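Local atomic coordinates of putative alpha-galactosidase (Bacteroides fragilis, PDB entry 4NZJ), a protein that probably hydrolyses terminal, non-reducing alpha-D-galactose residues of alpha-D-galactosides, as a member of glycosyl hydrolase family 27. Residues Leu6-Gly11 with Pro34-Arg39; Pro13-Pro18 with Gly82-Gln87; Thr426-Glu431 with Ser456-Val461; Tyr443-His448 with Val470-Lys475. All coordinates share one frame; numbering follows the deposited sequence. Where two conformers were deposited one is given.

Contact 1 of 4, residues Leu6-Gly11 with Pro34-Arg39; sequences LKVFEG and PTSGQR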
loop_
_atom_site.group_PDB
_atom_site.type_symbol
_atom_site.label_atom_id
_atom_site.label_comp_id
_atom_site.label_asym_id
_atom_site.label_seq_id
_atom_site.Cartn_x
_atom_site.Cartn_y
_atom_site.Cartn_z
ATOM N N LEU A 6 -8.880 -20.452 -7.343
ATOM C CA LEU A 6 -9.921 -20.299 -6.325
ATOM C C LEU A 6 -10.184 -18.822 -6.050
ATOM O O LEU A 6 -9.250 -18.049 -5.841
ATOM C CB LEU A 6 -9.519 -20.992 -5.018
ATOM C CG LEU A 6 -9.480 -22.521 -5.027
ATOM C CD1 LEU A 6 -8.767 -23.037 -3.786
ATOM C CD2 LEU A 6 -10.886 -23.099 -5.124
ATOM N N LYS A 7 -11.458 -18.442 -6.065
ATOM C CA LYS A 7 -11.868 -17.087 -5.720
ATOM C C LYS A 7 -11.691 -16.827 -4.224
ATOM O O LYS A 7 -11.474 -17.755 -3.438
ATOM C CB LYS A 7 -13.318 -16.837 -6.140
ATOM C CG LYS A 7 -13.526 -16.892 -7.647
ATOM C CD LYS A 7 -14.965 -16.593 -8.031
ATOM C CE LYS A 7 -15.146 -16.615 -9.542
ATOM N NZ LYS A 7 -16.515 -16.200 -9.958
ATOM N N VAL A 8 -11.790 -15.558 -3.846
ATOM C CA VAL A 8 -11.459 -15.122 -2.490
ATOM C C VAL A 8 -12.323 -15.769 -1.400
ATOM O O VAL A 8 -11.819 -16.056 -0.318
ATOM C CB VAL A 8 -11.474 -13.572 -2.368
ATOM C CG1 VAL A 8 -12.869 -13.002 -2.570
ATOM C CG2 VAL A 8 -10.905 -13.130 -1.026
ATOM N N PHE A 9 -13.605 -16.009 -1.678
ATOM C CA PHE A 9 -14.494 -16.610 -0.683
ATOM C C PHE A 9 -14.911 -18.037 -1.032
ATOM O O PHE A 9 -16.033 -18.453 -0.749
ATOM C CB PHE A 9 -15.715 -15.721 -0.447
ATOM C CG PHE A 9 -15.362 -14.342 0.033
ATOM C CD1 PHE A 9 -14.556 -14.172 1.152
ATOM C CD2 PHE A 9 -15.829 -13.217 -0.629
ATOM C CE1 PHE A 9 -14.217 -12.908 1.598
ATOM C CE2 PHE A 9 -15.491 -11.946 -0.184
ATOM C CZ PHE A 9 -14.687 -11.792 0.931
ATOM N N GLU A 10 -14.000 -18.792 -1.627
ATOM C CA GLU A 10 -14.248 -20.217 -1.838
ATOM C C GLU A 10 -13.026 -21.045 -1.474
ATOM O O GLU A 10 -11.902 -20.548 -1.471
ATOM C CB GLU A 10 -14.691 -20.492 -3.278
ATOM C CG GLU A 10 -13.623 -20.274 -4.334
ATOM C CD GLU A 10 -14.029 -20.801 -5.703
ATOM O OE1 GLU A 10 -14.625 -21.898 -5.782
ATOM O OE2 GLU A 10 -13.739 -20.118 -6.708
ATOM N N GLY A 11 -13.267 -22.315 -1.159
ATOM C CA GLY A 11 -12.199 -23.244 -0.833
ATOM C C GLY A 11 -11.799 -23.221 0.627
ATOM O O GLY A 11 -12.411 -22.531 1.453
ATOM N N PRO A 34 -5.980 -11.302 7.229
ATOM C CA PRO A 34 -6.588 -11.418 5.907
ATOM C C PRO A 34 -6.634 -12.874 5.479
ATOM O O PRO A 34 -5.597 -13.530 5.410
ATOM C CB PRO A 34 -5.650 -10.596 5.005
ATOM C CG PRO A 34 -4.726 -9.863 5.929
ATOM C CD PRO A 34 -4.618 -10.752 7.129
ATOM N N THR A 35 -7.836 -13.378 5.221
ATOM C CA THR A 35 -8.035 -14.813 5.034
ATOM C C THR A 35 -9.006 -15.120 3.899
ATOM O O THR A 35 -10.189 -14.783 3.972
ATOM C CB THR A 35 -8.557 -15.474 6.331
ATOM O OG1 THR A 35 -7.839 -14.959 7.458
ATOM C CG2 THR A 35 -8.384 -16.970 6.281
ATOM N N SER A 36 -8.501 -15.765 2.851
ATOM C CA SER A 36 -9.356 -16.243 1.776
ATOM C C SER A 36 -10.017 -17.550 2.197
ATOM O O SER A 36 -9.524 -18.243 3.087
ATOM C CB SER A 36 -8.548 -16.447 0.494
ATOM O OG SER A 36 -7.957 -15.237 0.070
ATOM N N GLY A 37 -11.137 -17.884 1.563
ATOM C CA GLY A 37 -11.798 -19.164 1.797
ATOM C C GLY A 37 -13.277 -19.011 2.057
ATOM O O GLY A 37 -13.756 -17.919 2.376
ATOM N N GLN A 38 -14.014 -20.110 1.936
ATOM C CA GLN A 38 -15.455 -20.039 2.135
ATOM C C GLN A 38 -15.768 -19.691 3.591
ATOM O O GLN A 38 -15.018 -20.044 4.502
ATOM C CB GLN A 38 -16.155 -21.330 1.692
ATOM C CG GLN A 38 -16.234 -22.431 2.732
ATOM C CD GLN A 38 -17.237 -23.502 2.346
ATOM O OE1 GLN A 38 -17.357 -23.854 1.174
ATOM N NE2 GLN A 38 -17.963 -24.023 3.329
ATOM N N ARG A 39 -16.868 -18.969 3.789
ATOM C CA ARG A 39 -17.376 -18.659 5.120
ATOM C C ARG A 39 -18.522 -19.618 5.460
ATOM O O ARG A 39 -19.127 -20.192 4.553
ATOM C CB ARG A 39 -17.846 -17.200 5.183
ATOM C CG ARG A 39 -16.796 -16.224 5.694
ATOM C CD ARG A 39 -15.537 -16.170 4.834
ATOM N NE ARG A 39 -14.587 -15.206 5.384
ATOM C CZ ARG A 39 -13.328 -15.036 4.979
ATOM N NH1 ARG A 39 -12.816 -15.763 3.992
ATOM N NH2 ARG A 39 -12.574 -14.119 5.571
HETATM O O HOH W 1 -18.155 -18.128 1.556
HETATM O O HOH W 2 -16.067 -23.073 -1.427
#

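Contact 2 of 4, residues Pro13-Pro18 with Gly82-Gln87; sequences PRINSP and GVSVKQ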
loop_
_atom_site.group_PDB
_atom_site.type_symbol
_atom_site.label_atom_id
_atom_site.label_comp_id
_atom_site.label_asym_id
_atom_site.label_seq_id
_atom_site.Cartn_x
_atom_site.Cartn_y
_atom_site.Cartn_z
ATOM N N PRO A 13 -9.361 -22.455 3.933
ATOM C CA PRO A 13 -8.794 -21.162 4.307
ATOM C C PRO A 13 -7.392 -20.972 3.753
ATOM O O PRO A 13 -6.655 -21.943 3.586
ATOM C CB PRO A 13 -8.752 -21.216 5.839
ATOM C CG PRO A 13 -9.684 -22.306 6.223
ATOM C CD PRO A 13 -9.597 -23.303 5.112
ATOM N N ARG A 14 -7.050 -19.727 3.445
ATOM C CA ARG A 14 -5.695 -19.357 3.060
ATOM C C ARG A 14 -5.397 -18.047 3.774
ATOM O O ARG A 14 -5.970 -17.011 3.435
ATOM C CB ARG A 14 -5.576 -19.207 1.530
ATOM C CG ARG A 14 -6.149 -20.401 0.771
ATOM C CD ARG A 14 -6.065 -20.290 -0.744
ATOM N NE ARG A 14 -6.987 -19.322 -1.347
ATOM C CZ ARG A 14 -8.313 -19.459 -1.449
ATOM N NH1 ARG A 14 -8.948 -20.514 -0.947
ATOM N NH2 ARG A 14 -9.020 -18.505 -2.047
ATOM N N ILE A 15 -4.540 -18.101 4.792
ATOM C CA ILE A 15 -4.134 -16.893 5.510
ATOM C C ILE A 15 -3.123 -16.153 4.641
ATOM O O ILE A 15 -2.067 -16.696 4.298
ATOM C CB ILE A 15 -3.529 -17.199 6.894
ATOM C CG1 ILE A 15 -4.587 -17.847 7.794
ATOM C CG2 ILE A 15 -2.984 -15.927 7.539
ATOM C CD1 ILE A 15 -4.043 -18.421 9.089
ATOM N N ASN A 16 -3.471 -14.925 4.282
ATOM C CA ASN A 16 -2.701 -14.143 3.321
ATOM C C ASN A 16 -1.734 -13.168 3.988
ATOM O O ASN A 16 -1.753 -12.990 5.210
ATOM C CB ASN A 16 -3.660 -13.401 2.380
ATOM C CG ASN A 16 -4.560 -14.347 1.599
ATOM O OD1 ASN A 16 -4.092 -15.344 1.048
ATOM N ND2 ASN A 16 -5.856 -14.040 1.544
ATOM N N SER A 17 -0.883 -12.556 3.162
ATOM C CA SER A 17 0.050 -11.518 3.597
ATOM C C SER A 17 -0.704 -10.278 4.086
ATOM O O SER A 17 -1.843 -10.046 3.668
ATOM C CB SER A 17 0.981 -11.143 2.436
ATOM O OG SER A 17 1.732 -12.270 2.014
ATOM N N PRO A 18 -0.065 -9.450 4.939
ATOM C CA PRO A 18 1.324 -9.519 5.426
ATOM C C PRO A 18 1.533 -10.554 6.515
ATOM O O PRO A 18 0.610 -10.844 7.267
ATOM C CB PRO A 18 1.561 -8.124 6.007
ATOM C CG PRO A 18 0.209 -7.658 6.424
ATOM C CD PRO A 18 -0.754 -8.242 5.431
ATOM N N GLY A 82 -11.446 -27.036 5.486
ATOM C CA GLY A 82 -10.085 -27.285 5.975
ATOM C C GLY A 82 -9.506 -26.201 6.865
ATOM O O GLY A 82 -10.243 -25.387 7.429
ATOM N N VAL A 83 -8.176 -26.203 6.982
ATOM C CA VAL A 83 -7.458 -25.277 7.857
ATOM C C VAL A 83 -6.236 -24.664 7.174
ATOM O O VAL A 83 -5.645 -25.263 6.271
ATOM C CB VAL A 83 -6.996 -25.963 9.168
ATOM C CG1 VAL A 83 -8.165 -26.654 9.854
ATOM C CG2 VAL A 83 -5.866 -26.952 8.906
ATOM N N SER A 84 -5.877 -23.462 7.614
ATOM C CA SER A 84 -4.651 -22.795 7.200
ATOM C C SER A 84 -3.922 -22.405 8.476
ATOM O O SER A 84 -4.529 -21.829 9.380
ATOM C CB SER A 84 -4.969 -21.544 6.372
ATOM O OG SER A 84 -3.799 -20.805 6.031
ATOM N N VAL A 85 -2.636 -22.737 8.550
ATOM C CA VAL A 85 -1.793 -22.358 9.679
ATOM C C VAL A 85 -0.634 -21.533 9.144
ATOM O O VAL A 85 0.041 -21.949 8.205
ATOM C CB VAL A 85 -1.258 -23.590 10.436
ATOM C CG1 VAL A 85 -0.316 -23.169 11.558
ATOM C CG2 VAL A 85 -2.415 -24.410 10.988
ATOM N N LYS A 86 -0.413 -20.364 9.736
ATOM C CA LYS A 86 0.607 -19.440 9.260
ATOM C C LYS A 86 1.230 -18.706 10.436
ATOM O O LYS A 86 0.534 -18.355 11.390
ATOM C CB LYS A 86 -0.025 -18.417 8.309
ATOM C CG LYS A 86 0.659 -18.289 6.963
ATOM C CD LYS A 86 0.408 -19.522 6.110
ATOM C CE LYS A 86 0.832 -19.305 4.670
ATOM N NZ LYS A 86 0.709 -20.555 3.869
ATOM N N GLN A 87 2.532 -18.451 10.351
ATOM C CA GLN A 87 3.224 -17.643 11.347
ATOM C C GLN A 87 2.954 -16.162 11.091
ATOM O O GLN A 87 2.832 -15.728 9.942
ATOM C CB GLN A 87 4.739 -17.889 11.307
ATOM C CG GLN A 87 5.179 -19.341 11.433
ATOM C CD GLN A 87 5.017 -19.897 12.832
ATOM O OE1 GLN A 87 3.901 -20.152 13.285
ATOM N NE2 GLN A 87 6.136 -20.111 13.519
#

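Contact 3 of 4, residues Thr426-Glu431 with Ser456-Val461; sequences TVILNE and SKELIV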
loop_
_atom_site.group_PDB
_atom_site.type_symbol
_atom_site.label_atom_id
_atom_site.label_comp_id
_atom_site.label_asym_id
_atom_site.label_seq_id
_atom_site.Cartn_x
_atom_site.Cartn_y
_atom_site.Cartn_z
ATOM N N THR A 426 8.827 -11.098 -27.564
ATOM C CA THR A 426 9.312 -12.321 -26.947
ATOM C C THR A 426 10.588 -11.997 -26.183
ATOM O O THR A 426 11.488 -11.348 -26.714
ATOM C CB THR A 426 9.586 -13.411 -27.998
ATOM O OG1 THR A 426 8.372 -13.716 -28.696
ATOM C CG2 THR A 426 10.128 -14.686 -27.341
ATOM N N VAL A 427 10.646 -12.433 -24.930
ATOM C CA VAL A 427 11.846 -12.308 -24.114
ATOM C C VAL A 427 12.376 -13.708 -23.825
ATOM O O VAL A 427 11.631 -14.572 -23.365
ATOM C CB VAL A 427 11.544 -11.585 -22.788
ATOM C CG1 VAL A 427 12.799 -11.476 -21.929
ATOM C CG2 VAL A 427 10.951 -10.207 -23.060
ATOM N N ILE A 428 13.654 -13.933 -24.107
ATOM C CA ILE A 428 14.295 -15.210 -23.801
ATOM C C ILE A 428 15.151 -15.033 -22.553
ATOM O O ILE A 428 16.212 -14.414 -22.603
ATOM C CB ILE A 428 15.162 -15.726 -24.967
ATOM C CG1 ILE A 428 14.328 -15.824 -26.251
ATOM C CG2 ILE A 428 15.757 -17.087 -24.619
ATOM C CD1 ILE A 428 15.137 -16.108 -27.496
ATOM N N LEU A 429 14.674 -15.552 -21.429
ATOM C CA LEU A 429 15.455 -15.540 -20.203
ATOM C C LEU A 429 16.424 -16.715 -20.247
ATOM O O LEU A 429 16.036 -17.834 -20.576
ATOM C CB LEU A 429 14.551 -15.634 -18.970
ATOM C CG LEU A 429 13.556 -14.491 -18.755
ATOM C CD1 LEU A 429 12.653 -14.797 -17.567
ATOM C CD2 LEU A 429 14.293 -13.179 -18.547
ATOM N N ASN A 430 17.691 -16.447 -19.958
ATOM C CA ASN A 430 18.697 -17.500 -19.859
ATOM C C ASN A 430 19.646 -17.201 -18.700
ATOM O O ASN A 430 19.472 -16.203 -18.005
ATOM C CB ASN A 430 19.434 -17.677 -21.190
ATOM C CG ASN A 430 20.145 -16.415 -21.647
ATOM O OD1 ASN A 430 20.905 -15.810 -20.894
ATOM N ND2 ASN A 430 19.916 -16.024 -22.895
ATOM N N GLU A 431 20.635 -18.068 -18.489
ATOM C CA GLU A 431 21.547 -17.904 -17.357
ATOM C C GLU A 431 22.389 -16.628 -17.451
ATOM O O GLU A 431 22.950 -16.187 -16.451
ATOM C CB GLU A 431 22.443 -19.134 -17.185
ATOM C CG GLU A 431 21.763 -20.260 -16.423
ATOM C CD GLU A 431 22.689 -21.428 -16.151
ATOM O OE1 GLU A 431 23.510 -21.759 -17.030
ATOM O OE2 GLU A 431 22.590 -22.022 -15.057
ATOM N N SER A 456 16.699 -27.598 -18.656
ATOM C CA SER A 456 16.678 -26.369 -19.440
ATOM C C SER A 456 17.248 -25.192 -18.649
ATOM O O SER A 456 16.927 -25.015 -17.473
ATOM C CB SER A 456 15.243 -26.050 -19.875
ATOM O OG SER A 456 15.203 -24.928 -20.740
ATOM N N LYS A 457 18.094 -24.400 -19.305
ATOM C CA LYS A 457 18.618 -23.161 -18.732
ATOM C C LYS A 457 18.045 -21.962 -19.488
ATOM O O LYS A 457 18.685 -20.918 -19.596
ATOM C CB LYS A 457 20.148 -23.150 -18.797
ATOM C CG LYS A 457 20.821 -24.260 -18.006
ATOM C CD LYS A 457 20.484 -24.181 -16.523
ATOM C CE LYS A 457 21.464 -24.986 -15.682
ATOM N NZ LYS A 457 21.519 -26.418 -16.090
ATOM N N GLU A 458 16.825 -22.114 -19.992
ATOM C CA GLU A 458 16.202 -21.098 -20.829
ATOM C C GLU A 458 14.699 -21.062 -20.578
ATOM O O GLU A 458 14.083 -22.098 -20.341
ATOM C CB GLU A 458 16.486 -21.414 -22.298
ATOM C CG GLU A 458 15.832 -20.485 -23.305
ATOM C CD GLU A 458 16.238 -20.815 -24.727
ATOM O OE1 GLU A 458 17.424 -20.610 -25.067
ATOM O OE2 GLU A 458 15.372 -21.279 -25.503
ATOM N N LEU A 459 14.116 -19.870 -20.624
ATOM C CA LEU A 459 12.674 -19.717 -20.528
ATOM C C LEU A 459 12.199 -18.701 -21.559
ATOM O O LEU A 459 12.609 -17.539 -21.533
ATOM C CB LEU A 459 12.268 -19.275 -19.119
ATOM C CG LEU A 459 10.771 -19.101 -18.855
ATOM C CD1 LEU A 459 10.027 -20.413 -19.032
ATOM C CD2 LEU A 459 10.553 -18.545 -17.458
ATOM N N ILE A 460 11.348 -19.158 -22.472
ATOM C CA ILE A 460 10.768 -18.293 -23.491
ATOM C C ILE A 460 9.534 -17.614 -22.908
ATOM O O ILE A 460 8.591 -18.280 -22.480
ATOM C CB ILE A 460 10.395 -19.084 -24.763
ATOM C CG1 ILE A 460 11.640 -19.747 -25.361
ATOM C CG2 ILE A 460 9.741 -18.171 -25.793
ATOM C CD1 ILE A 460 11.353 -20.644 -26.549
ATOM N N VAL A 461 9.550 -16.283 -22.884
ATOM C CA VAL A 461 8.457 -15.497 -22.337
ATOM C C VAL A 461 7.779 -14.730 -23.467
ATOM O O VAL A 461 8.395 -13.859 -24.083
ATOM C CB VAL A 461 8.971 -14.511 -21.270
ATOM C CG1 VAL A 461 7.839 -13.656 -20.726
ATOM C CG2 VAL A 461 9.674 -15.271 -20.152
HETATM O O HOH W 3 19.043 -18.183 -24.516
HETATM O O HOH W 4 21.237 -20.355 -20.378
#

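Contact 4 of 4, residues Tyr443-His448 with Val470-Lys475; sequences YCLDNH and VYIFGK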
loop_
_atom_site.group_PDB
_atom_site.type_symbol
_atom_site.label_atom_id
_atom_site.label_comp_id
_atom_site.label_asym_id
_atom_site.label_seq_id
_atom_site.Cartn_x
_atom_site.Cartn_y
_atom_site.Cartn_z
ATOM N N TYR A 443 8.681 -20.836 -10.608
ATOM C CA TYR A 443 7.236 -20.699 -10.437
ATOM C C TYR A 443 6.730 -19.632 -11.399
ATOM O O TYR A 443 7.249 -18.514 -11.413
ATOM C CB TYR A 443 6.892 -20.314 -8.995
ATOM C CG TYR A 443 5.414 -20.076 -8.758
ATOM C CD1 TYR A 443 4.512 -21.131 -8.786
ATOM C CD2 TYR A 443 4.923 -18.800 -8.506
ATOM C CE1 TYR A 443 3.162 -20.924 -8.574
ATOM C CE2 TYR A 443 3.569 -18.583 -8.293
ATOM C CZ TYR A 443 2.694 -19.654 -8.324
ATOM O OH TYR A 443 1.342 -19.464 -8.111
ATOM N N CYS A 444 5.722 -19.988 -12.197
ATOM C CA CYS A 444 5.129 -19.065 -13.161
ATOM C C CYS A 444 3.793 -18.549 -12.625
ATOM O O CYS A 444 2.868 -19.325 -12.370
ATOM C CB CYS A 444 4.939 -19.756 -14.513
ATOM S SG CYS A 444 6.448 -20.467 -15.225
ATOM N N LEU A 445 3.693 -17.239 -12.443
ATOM C CA LEU A 445 2.460 -16.651 -11.926
ATOM C C LEU A 445 1.312 -16.687 -12.943
ATOM O O LEU A 445 0.148 -16.673 -12.546
ATOM C CB LEU A 445 2.684 -15.215 -11.453
ATOM C CG LEU A 445 3.220 -15.035 -10.031
ATOM C CD1 LEU A 445 4.676 -15.460 -9.917
ATOM C CD2 LEU A 445 3.053 -13.591 -9.594
ATOM N N ASP A 446 1.634 -16.721 -14.238
ATOM C CA ASP A 446 0.615 -16.697 -15.288
ATOM C C ASP A 446 -0.311 -17.914 -15.218
ATOM O O ASP A 446 -1.520 -17.796 -15.425
ATOM C CB ASP A 446 1.260 -16.576 -16.685
ATOM C CG ASP A 446 2.087 -17.800 -17.077
ATOM O OD1 ASP A 446 1.496 -18.860 -17.361
ATOM O OD2 ASP A 446 3.331 -17.697 -17.142
ATOM N N ASN A 447 0.262 -19.081 -14.923
ATOM C CA ASN A 447 -0.501 -20.333 -14.856
ATOM C C ASN A 447 -0.388 -21.089 -13.522
ATOM O O ASN A 447 -0.927 -22.189 -13.392
ATOM C CB ASN A 447 -0.104 -21.249 -16.024
ATOM C CG ASN A 447 1.390 -21.540 -16.069
ATOM O OD1 ASN A 447 2.083 -21.473 -15.057
ATOM N ND2 ASN A 447 1.889 -21.863 -17.256
ATOM N N HIS A 448 0.310 -20.498 -12.551
ATOM C CA HIS A 448 0.455 -21.056 -11.195
ATOM C C HIS A 448 1.167 -22.410 -11.164
ATOM O O HIS A 448 0.926 -23.233 -10.274
ATOM C CB HIS A 448 -0.910 -21.133 -10.493
ATOM C CG HIS A 448 -1.640 -19.828 -10.471
ATOM N ND1 HIS A 448 -2.478 -19.427 -11.489
ATOM C CD2 HIS A 448 -1.635 -18.819 -9.568
ATOM C CE1 HIS A 448 -2.966 -18.231 -11.209
ATOM N NE2 HIS A 448 -2.470 -17.840 -10.049
ATOM N N VAL A 470 5.296 -12.449 -14.646
ATOM C CA VAL A 470 6.155 -12.543 -13.474
ATOM C C VAL A 470 6.451 -14.002 -13.143
ATOM O O VAL A 470 5.593 -14.889 -13.286
ATOM C CB VAL A 470 5.512 -11.837 -12.260
ATOM C CG1 VAL A 470 6.412 -11.919 -11.032
ATOM C CG2 VAL A 470 5.186 -10.391 -12.598
ATOM N N TYR A 471 7.685 -14.233 -12.709
ATOM C CA TYR A 471 8.196 -15.549 -12.382
ATOM C C TYR A 471 8.979 -15.472 -11.083
ATOM O O TYR A 471 9.508 -14.418 -10.744
ATOM C CB TYR A 471 9.118 -16.036 -13.500
ATOM C CG TYR A 471 8.453 -16.071 -14.852
ATOM C CD1 TYR A 471 8.389 -14.931 -15.644
ATOM C CD2 TYR A 471 7.857 -17.235 -15.326
ATOM C CE1 TYR A 471 7.763 -14.953 -16.878
ATOM C CE2 TYR A 471 7.227 -17.266 -16.562
ATOM C CZ TYR A 471 7.187 -16.118 -17.330
ATOM O OH TYR A 471 6.569 -16.126 -18.559
ATOM N N ILE A 472 9.035 -16.573 -10.343
ATOM C CA ILE A 472 9.898 -16.645 -9.165
ATOM C C ILE A 472 10.929 -17.744 -9.386
ATOM O O ILE A 472 10.582 -18.916 -9.538
ATOM C CB ILE A 472 9.111 -16.884 -7.855
ATOM C CG1 ILE A 472 8.041 -15.811 -7.669
ATOM C CG2 ILE A 472 10.068 -16.893 -6.665
ATOM C CD1 ILE A 472 7.169 -16.011 -6.445
ATOM N N PHE A 473 12.202 -17.349 -9.406
ATOM C CA PHE A 473 13.300 -18.262 -9.694
ATOM C C PHE A 473 13.976 -18.734 -8.415
ATOM O O PHE A 473 14.240 -17.933 -7.519
ATOM C CB PHE A 473 14.346 -17.575 -10.583
ATOM C CG PHE A 473 13.963 -17.488 -12.036
ATOM C CD1 PHE A 473 13.091 -16.511 -12.480
ATOM C CD2 PHE A 473 14.499 -18.371 -12.966
ATOM C CE1 PHE A 473 12.746 -16.419 -13.821
ATOM C CE2 PHE A 473 14.162 -18.282 -14.309
ATOM C CZ PHE A 473 13.284 -17.305 -14.735
ATOM N N GLY A 474 14.244 -20.035 -8.340
ATOM C CA GLY A 474 15.069 -20.614 -7.280
ATOM C C GLY A 474 14.320 -21.529 -6.330
ATOM O O GLY A 474 13.092 -21.581 -6.336
ATOM N N LYS A 475 15.078 -22.268 -5.523
ATOM C CA LYS A 475 14.520 -23.084 -4.449
ATOM C C LYS A 475 14.576 -22.296 -3.145
ATOM O O LYS A 475 15.462 -21.459 -2.954
ATOM C CB LYS A 475 15.305 -24.389 -4.300
ATOM C CG LYS A 475 15.181 -25.331 -5.486
HETATM O O HOH W 5 4.202 -15.806 -15.495
#

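Contact 1 of 4, residues Leu6-Gly11 with Pro34-Arg39
Val8 and Gly11 each offer a carbonyl to the backbone of 34-39. Gly37 N donates to Val8 O at 2.7 Å (N-H...O 166°), and Gln38 N donates to Gly11 O at 2.9 Å. Weaker CA-H...O contacts lie between them, among them Gln38 CA to Phe9 O (3.3 Å). At the backbone angles of Gly11 and Gly37 a CB would press on the preceding carbonyl oxygen; at Gly37 it would also crowd Gly11 O, so its absence lets the backbones meet this closely.

The charged contact is made by Arg39. Its chain bends about the CB-CG bond (chi2 61°), and the guanidinium turns back over its own segment. NH1 and NH2 both hold Thr35 O, NH1 also donates to Gly37 O, and NH2 forms a salt bridge with Asp133. Held in this way, NH1 comes to the rim of the Phe9 ring near its plane, 3.7 Å from CD1, while that CD1-CE1 side lies over a guanidinium face; the planes stand 82° apart.

Solvent adds two bridges: one water joins Phe9 O to Arg39 N, another Gly11 N to Gln38 OE1. The type I turn Lys7-Glu10, braced by Lys7 N donating to Glu10 OE2 at 2.9 Å, thus docks on the end of strand 28-36, part of the N-terminal Ig-like domain.

Contact 2 of 4, residues Pro13-Pro18 with Gly82-Gln87
The puckered ring of Pro13 turns its CG and CD edge to the Gly82 carbonyl, CD lying 3.2 Å from Gly82 O; no aromatic ring joins it. The one guanidinium, that of Arg14, sits on the far side of its strand, where NH1 and NH2 bond Glu10 O and Lys7 O. This is packing between the two sheets of the Ig-like beta sandwich. Strand 14-15 borders 28-36 in one sheet, while strand 82-92 pairs with 69-79 in the other, and the side chains of Pro13 and Ile15 project across the gap.

Pro13, Ile15 and Ser84 carry most of the interface. Ser84 CB rests 3.3 Å from Pro13 O and 3.8 Å from Pro13 CB. Ile15 CD1 reaches 3.5 Å from Ser84 O, and its other branch, CG2, lies 3.9 Å from Lys86 CB. The Ile15 and Lys86 side chains run antiparallel past one another: a bend at chi2 (71°) carries the lysine methylenes along Ile15 O, with CE 3.9 Å from that oxygen.

One hydrogen bond links the two segments. With OG trans to its own backbone nitrogen (chi1 176°), the Ser84 hydroxyl accepts a hydrogen bond from Ile15 N, with 3.1 Å between Ile15 N and Ser84 OG and an N-H...O angle of 164°.

Contact 3 of 4, residues Thr426-Glu431 with Ser456-Val461
Strands 425-430 and 458-463 pair antiparallel, with Val427 opposite Val461 and Leu429 opposite Leu459 as hydrogen-bonded pairs, forming a two-stranded sheet in the C-terminal domain. The evidence is direct: the short axes approach to 4.7 Å and run 163° apart, and four backbone bonds join them. Val427 N reaches Val461 O at 2.8 Å in the carbonyl plane, while Val461 N returns to Val427 O at 2.7 Å, nearly in line with the C=O bond (165°). Leu429 and Leu459 exchange a second pair, at 2.9 Å from Leu429 N to Leu459 O and 2.8 Å in the reverse direction.

The face bearing Val427, Leu429, Leu459 and Val461 is apolar. Leu429 CD1 comes across to Val461 CG2 at 4.0 Å, placed there because CG is trans to the carbonyl carbon (chi1 -62°). These four side chains continue onto Tyr471, Phe473, Ile403 and Cys417 of the larger sheet.

The other face is more exposed and partly water-bridged. Ile428 CG2 lies against the extended methylenes of Glu458, 3.6 Å from CG, and a water links Asn430 ND2 to Glu458 OE1, while Asn430 OD1 takes Asn432 N. Beyond the paired residues another water spans Glu431 N and Lys457 O, the latter at 2.7 Å. An apolar face packed on a second sheet and a solvent-facing side are consistent with the smaller layer of the C-terminal beta sandwich.

Contact 4 of 4, residues Tyr443-His448 with Val470-Lys475
Tyr443 and Ile472 form the hydrogen-bonded pair at the heart of this antiparallel junction, with Tyr443 N to Ile472 O at 2.9 Å (173°) and Ile472 N to Tyr443 O at 2.8 Å. Leu445 N extends the series to Val470 O at 3.1 Å.

On the side chains' level, Leu445 spreads its two methyls over the neighbouring strand: CD2 meets Val470 CG1 at 4.0 Å and CD1 meets Ile472 CG1 at 4.1 Å. The Tyr443 ring runs beside Ile472 in the same direction, Tyr443 CD2 touching Ile472 CD1. On the opposite face Cys444 SG, in one of its two conformers, approaches the rim of the Tyr471 ring, 3.5 Å from CD2; seen from the ring centroid it lies 85° off the normal, a tentative sulfur-aromatic contact.

Further out, a water accepts from Asp446 N and donates to Val470 O, so Val470 O takes both Leu445 N and the water, and that water lies over one face of the Tyr471 ring. Tyr443 OH bonds Asp379, and Leu445 packs on Leu380 and Ile383, all from helix 378-384. The strand pair therefore belongs to the six-stranded layer of the C-terminal beta sandwich, one face toward that helix and the other toward the smaller sheet.

Overall arrangement
The four contacts fall into two pairs at the two ends of the chain. Contacts 1 and 2 share the Ig-like domain and touch directly, Pro34 O probably accepting from Asn16 N; contacts 3 and 4 share the C-terminal sandwich, where Leu459 packs on Tyr471 and Phe473, and Leu429 on Phe473. All four are partly buried, but their chemistry differs. Contact 1 is a loop dock rich in carbonyl, guanidinium and water bonds, contact 2 joins two sheets largely by packing, and contacts 3 and 4 are strand pairings within sheets. Contact 3 is the most remote, its centre about 32 Å from that of the chain, whereas contact 4 abuts helix 378-384.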